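Periplasmic binding protein/LacI transcriptional regulator (Clostridium phytofermentans, PDB 3BRS) probably binds a sugar outside the cell membrane and delivers it to a transport system, as periplasmic-binding-protein relatives do. Local coordinates at residues Gln5-Asp17 with Ala61-Ala74. Residues are numbered along the deposited sequence; the frame is centred on the assembly and turned at random.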
loop_
_atom_site.group_PDB
_atom_site.type_symbol
_atom_site.label_atom_id
_atom_site.label_comp_id
_atom_site.label_asym_id
_atom_site.label_seq_id
_atom_site.Cartn_x
_atom_site.Cartn_y
_atom_site.Cartn_z
ATOM N N GLN A 5 22.315 -0.887 -22.813
ATOM C CA GLN A 5 21.361 -1.321 -21.740
ATOM C C GLN A 5 20.556 -0.153 -21.217
ATOM O O GLN A 5 21.105 0.939 -20.949
ATOM C CB GLN A 5 22.101 -1.893 -20.552
ATOM C CG GLN A 5 22.169 -3.409 -20.471
ATOM C CD GLN A 5 22.600 -3.826 -19.056
ATOM O OE1 GLN A 5 22.642 -5.017 -18.708
ATOM N NE2 GLN A 5 22.907 -2.821 -18.226
ATOM N N TYR A 6 19.259 -0.402 -21.049
ATOM C CA TYR A 6 18.359 0.536 -20.396
ATOM C C TYR A 6 18.682 0.701 -18.921
ATOM O O TYR A 6 18.950 -0.292 -18.232
ATOM C CB TYR A 6 16.954 0.038 -20.601
ATOM C CG TYR A 6 16.466 0.191 -22.050
ATOM C CD1 TYR A 6 16.052 -0.921 -22.783
ATOM C CD2 TYR A 6 16.412 1.458 -22.672
ATOM C CE1 TYR A 6 15.610 -0.803 -24.109
ATOM C CE2 TYR A 6 15.964 1.588 -24.023
ATOM C CZ TYR A 6 15.556 0.448 -24.712
ATOM O OH TYR A 6 15.083 0.543 -26.013
ATOM N N TYR A 7 18.669 1.970 -18.460
ATOM C CA TYR A 7 18.914 2.321 -17.056
ATOM C C TYR A 7 17.587 2.848 -16.402
ATOM O O TYR A 7 17.042 3.879 -16.810
ATOM C CB TYR A 7 20.111 3.298 -16.941
ATOM C CG TYR A 7 20.494 3.838 -15.586
ATOM C CD1 TYR A 7 21.011 5.197 -15.485
ATOM C CD2 TYR A 7 20.358 3.052 -14.399
ATOM C CE1 TYR A 7 21.320 5.774 -14.263
ATOM C CE2 TYR A 7 20.690 3.605 -13.121
ATOM C CZ TYR A 7 21.179 4.983 -13.074
ATOM O OH TYR A 7 21.531 5.551 -11.865
ATOM N N MET A 8 17.111 2.106 -15.398
ATOM C CA MET A 8 15.834 2.351 -14.688
ATOM C C MET A 8 16.102 2.544 -13.197
ATOM O O MET A 8 16.947 1.893 -12.618
ATOM C CB MET A 8 14.861 1.176 -14.847
ATOM C CG MET A 8 14.452 0.792 -16.306
ATOM S SD MET A 8 12.824 -0.072 -16.422
ATOM C CE MET A 8 12.859 -0.340 -18.179
ATOM N N ILE A 9 15.447 3.508 -12.565
ATOM C CA ILE A 9 15.682 3.645 -11.100
ATOM C C ILE A 9 14.352 3.467 -10.431
ATOM O O ILE A 9 13.402 4.161 -10.792
ATOM C CB ILE A 9 16.285 5.034 -10.771
ATOM C CG1 ILE A 9 17.732 5.124 -11.295
ATOM C CG2 ILE A 9 16.210 5.320 -9.185
ATOM C CD1 ILE A 9 18.334 6.659 -11.138
ATOM N N CYS A 10 14.271 2.514 -9.494
ATOM C CA CYS A 10 13.020 2.269 -8.746
ATOM C C CYS A 10 13.013 3.026 -7.410
ATOM O O CYS A 10 14.027 2.960 -6.664
ATOM C CB CYS A 10 12.868 0.742 -8.492
ATOM S SG CYS A 10 11.324 0.513 -7.582
ATOM N N ILE A 11 11.925 3.727 -7.086
ATOM C CA ILE A 11 11.877 4.536 -5.854
ATOM C C ILE A 11 10.693 4.106 -5.089
ATOM O O ILE A 11 9.623 4.657 -5.283
ATOM C CB ILE A 11 11.833 6.062 -6.090
ATOM C CG1 ILE A 11 12.926 6.499 -7.089
ATOM C CG2 ILE A 11 11.812 6.865 -4.765
ATOM C CD1 ILE A 11 12.889 8.044 -7.418
ATOM N N PRO A 12 10.834 3.041 -4.295
ATOM C CA PRO A 12 9.686 2.623 -3.452
ATOM C C PRO A 12 9.401 3.651 -2.333
ATOM O O PRO A 12 10.072 4.676 -2.249
ATOM C CB PRO A 12 10.108 1.291 -2.881
ATOM C CG PRO A 12 11.442 0.898 -3.588
ATOM C CD PRO A 12 12.019 2.197 -4.104
ATOM N N LYS A 13 8.351 3.458 -1.534
ATOM C CA LYS A 13 8.081 4.384 -0.433
ATOM C C LYS A 13 9.083 4.128 0.669
ATOM O O LYS A 13 9.457 5.102 1.355
ATOM C CB LYS A 13 6.709 4.127 0.155
ATOM C CG LYS A 13 5.557 4.511 -0.815
ATOM C CD LYS A 13 4.281 4.332 -0.024
ATOM C CE LYS A 13 3.048 4.797 -0.778
ATOM N NZ LYS A 13 1.854 4.047 -0.214
ATOM N N VAL A 14 9.455 2.837 0.854
ATOM C CA VAL A 14 10.581 2.372 1.687
ATOM C C VAL A 14 11.206 1.090 1.125
ATOM O O VAL A 14 10.541 0.324 0.440
ATOM C CB VAL A 14 10.196 1.879 3.169
ATOM C CG1 VAL A 14 9.772 3.004 4.107
ATOM C CG2 VAL A 14 9.155 0.805 3.079
ATOM N N LEU A 15 12.443 0.824 1.531
ATOM C CA LEU A 15 13.067 -0.490 1.363
ATOM C C LEU A 15 13.212 -1.121 2.742
ATOM O O LEU A 15 14.279 -1.098 3.288
ATOM C CB LEU A 15 14.457 -0.341 0.706
ATOM C CG LEU A 15 14.486 -0.051 -0.807
ATOM C CD1 LEU A 15 15.554 0.952 -1.093
ATOM C CD2 LEU A 15 14.699 -1.352 -1.590
ATOM N N ASP A 16 12.136 -1.652 3.308
ATOM C CA ASP A 16 12.123 -2.059 4.699
ATOM C C ASP A 16 12.579 -3.498 4.736
ATOM O O ASP A 16 13.635 -3.781 5.281
ATOM C CB ASP A 16 10.719 -1.897 5.326
ATOM C CG ASP A 16 10.652 -2.350 6.813
ATOM O OD1 ASP A 16 9.731 -1.941 7.571
ATOM O OD2 ASP A 16 11.521 -3.130 7.224
ATOM N N ASP A 17 11.808 -4.413 4.165
ATOM C CA ASP A 17 12.257 -5.799 4.105
ATOM C C ASP A 17 12.118 -6.657 5.386
ATOM O O ASP A 17 12.392 -7.832 5.366
ATOM C CB ASP A 17 13.621 -5.916 3.382
ATOM C CG ASP A 17 14.744 -6.436 4.254
ATOM O OD1 ASP A 17 14.907 -5.987 5.412
ATOM O OD2 ASP A 17 15.502 -7.291 3.734
ATOM N N ALA A 61 17.568 11.142 -8.513
ATOM C CA ALA A 61 17.273 10.121 -9.552
ATOM C C ALA A 61 17.405 10.754 -10.948
ATOM O O ALA A 61 18.113 10.281 -11.819
ATOM C CB ALA A 61 15.777 9.530 -9.360
ATOM N N ILE A 62 16.755 11.902 -11.102
ATOM C CA ILE A 62 16.765 12.686 -12.330
ATOM C C ILE A 62 18.183 13.071 -12.746
ATOM O O ILE A 62 18.501 12.936 -13.910
ATOM C CB ILE A 62 15.952 13.973 -12.188
ATOM C CG1 ILE A 62 14.441 13.660 -12.016
ATOM C CG2 ILE A 62 16.238 14.971 -13.402
ATOM C CD1 ILE A 62 13.703 14.843 -11.450
ATOM N N LYS A 63 19.012 13.537 -11.813
ATOM C CA LYS A 63 20.437 13.792 -12.125
ATOM C C LYS A 63 21.285 12.573 -12.447
ATOM O O LYS A 63 22.356 12.708 -13.036
ATOM C CB LYS A 63 21.126 14.569 -11.007
ATOM C CG LYS A 63 20.409 15.831 -10.541
ATOM C CD LYS A 63 20.670 17.010 -11.449
ATOM C CE LYS A 63 20.464 18.361 -10.690
ATOM N NZ LYS A 63 20.941 19.616 -11.431
ATOM N N ARG A 64 20.829 11.371 -12.123
ATOM C CA ARG A 64 21.524 10.173 -12.635
ATOM C C ARG A 64 21.225 9.843 -14.094
ATOM O O ARG A 64 21.839 8.970 -14.648
ATOM C CB ARG A 64 21.268 8.964 -11.780
ATOM C CG ARG A 64 21.875 9.105 -10.386
ATOM C CD ARG A 64 21.794 7.785 -9.610
ATOM N NE ARG A 64 21.975 8.034 -8.155
ATOM C CZ ARG A 64 22.004 7.058 -7.269
ATOM N NH1 ARG A 64 21.853 5.777 -7.698
ATOM N NH2 ARG A 64 22.165 7.366 -5.975
ATOM N N LYS A 65 20.281 10.545 -14.745
ATOM C CA LYS A 65 19.967 10.353 -16.230
ATOM C C LYS A 65 19.612 8.858 -16.520
ATOM O O LYS A 65 20.120 8.194 -17.395
ATOM C CB LYS A 65 21.038 10.975 -17.150
ATOM C CG LYS A 65 21.256 12.519 -16.805
ATOM C CD LYS A 65 22.023 13.315 -17.800
ATOM C CE LYS A 65 21.751 14.865 -17.659
ATOM N NZ LYS A 65 21.875 15.452 -16.267
ATOM N N PRO A 66 18.663 8.347 -15.777
ATOM C CA PRO A 66 18.063 7.018 -16.135
ATOM C C PRO A 66 17.079 7.192 -17.346
ATOM O O PRO A 66 16.740 8.347 -17.754
ATOM C CB PRO A 66 17.309 6.668 -14.895
ATOM C CG PRO A 66 16.778 8.189 -14.456
ATOM C CD PRO A 66 17.982 9.050 -14.672
ATOM N N ASP A 67 16.651 6.090 -17.943
ATOM C CA ASP A 67 15.669 6.123 -18.998
ATOM C C ASP A 67 14.255 6.173 -18.393
ATOM O O ASP A 67 13.309 6.725 -18.982
ATOM C CB ASP A 67 15.841 4.839 -19.807
ATOM C CG ASP A 67 17.093 4.856 -20.675
ATOM O OD1 ASP A 67 17.312 5.858 -21.408
ATOM O OD2 ASP A 67 17.857 3.888 -20.563
ATOM N N VAL A 68 14.120 5.625 -17.188
ATOM C CA VAL A 68 12.808 5.405 -16.541
ATOM C C VAL A 68 12.957 5.593 -15.062
ATOM O O VAL A 68 13.958 5.172 -14.495
ATOM C CB VAL A 68 12.286 3.936 -16.731
ATOM C CG1 VAL A 68 10.928 3.742 -15.998
ATOM C CG2 VAL A 68 12.158 3.547 -18.230
ATOM N N ILE A 69 11.974 6.190 -14.413
ATOM C CA ILE A 69 11.965 6.126 -12.951
ATOM C C ILE A 69 10.660 5.445 -12.589
ATOM O O ILE A 69 9.602 5.827 -13.130
ATOM C CB ILE A 69 11.959 7.554 -12.394
ATOM C CG1 ILE A 69 13.395 8.103 -12.262
ATOM C CG2 ILE A 69 11.092 7.666 -11.084
ATOM C CD1 ILE A 69 13.406 9.728 -12.182
ATOM N N LEU A 70 10.695 4.425 -11.721
ATOM C CA LEU A 70 9.444 3.827 -11.213
ATOM C C LEU A 70 9.189 4.379 -9.812
ATOM O O LEU A 70 10.092 4.324 -8.990
ATOM C CB LEU A 70 9.528 2.288 -11.105
ATOM C CG LEU A 70 9.877 1.583 -12.401
ATOM C CD1 LEU A 70 11.366 1.653 -12.665
ATOM C CD2 LEU A 70 9.470 0.202 -12.153
ATOM N N LEU A 71 7.970 4.823 -9.483
ATOM C CA LEU A 71 7.880 5.631 -8.318
ATOM C C LEU A 71 6.665 5.224 -7.592
ATOM O O LEU A 71 5.603 5.171 -8.220
ATOM C CB LEU A 71 7.806 7.124 -8.717
ATOM C CG LEU A 71 7.431 8.100 -7.612
ATOM C CD1 LEU A 71 8.467 8.102 -6.440
ATOM C CD2 LEU A 71 7.257 9.503 -8.246
ATOM N N ALA A 72 6.804 4.942 -6.284
ATOM C CA ALA A 72 5.606 4.730 -5.412
ATOM C C ALA A 72 5.515 6.037 -4.641
ATOM O O ALA A 72 6.436 6.387 -3.914
ATOM C CB ALA A 72 5.744 3.502 -4.529
ATOM N N ALA A 73 4.475 6.843 -4.947
ATOM C CA ALA A 73 4.469 8.252 -4.506
ATOM C C ALA A 73 4.155 8.269 -3.028
ATOM O O ALA A 73 3.059 7.859 -2.563
ATOM C CB ALA A 73 3.421 9.011 -5.274
ATOM N N ALA A 74 5.024 8.871 -2.246
ATOM C CA ALA A 74 4.732 8.944 -0.787
ATOM C C ALA A 74 3.463 9.752 -0.457
ATOM O O ALA A 74 2.779 9.489 0.507
ATOM C CB ALA A 74 5.947 9.456 0.008
#
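I11 CD1 lies 3.8 Å from A61 CB and also touches I69, while the CG2 branch of I11 meets L71 CD1; together with I9, packing against A61 of helix 51-63, this is the tightly packed side of the contact. In I9, CG1 lies anti to the carbonyl carbon and the chain continues extended, bringing CD1 to a point 3.8 Å from R64 CB and against P66 CB, where helix and strand are joined. M8, C10, V68 and L70 occupy the other face; there M8 CG rests 3.8 Å from V68 CB, the two side chains running alongside each other, and helix 246-262 covers both. Strands 7-11 and 68-71 run parallel, their axes 16° apart, as neighbours in the six-stranded parallel sheet of one lobe of the periplasmic-binding-protein fold, and helix 51-63 leads into the second of them. Their ladder is regular: I9 N and I11 N donate to V68 O and L70 O, and I9 O and I11 O accept from L70 N and A72 N, the last bond nearly straight at 174°.

The solvent side is confined to R64 and K65, which are exposed, and D67, which is partly so. The carboxylate of D67 turns back to accept Y7 N at OD2 (3.0 Å), while Y7 O takes D67 N and, weakly, V68 N. At the border the packing is still close: one face of the Y7 ring receives P66 CB in a CH-pi contact, 4.2 Å from the ring centroid. R64 runs past the Y7 hydroxyl, its guanidinium nearly coplanar with the ring, and E41 joins the two, hydrogen-bonded to Y7 OH and salt-bridged to R64 NH1.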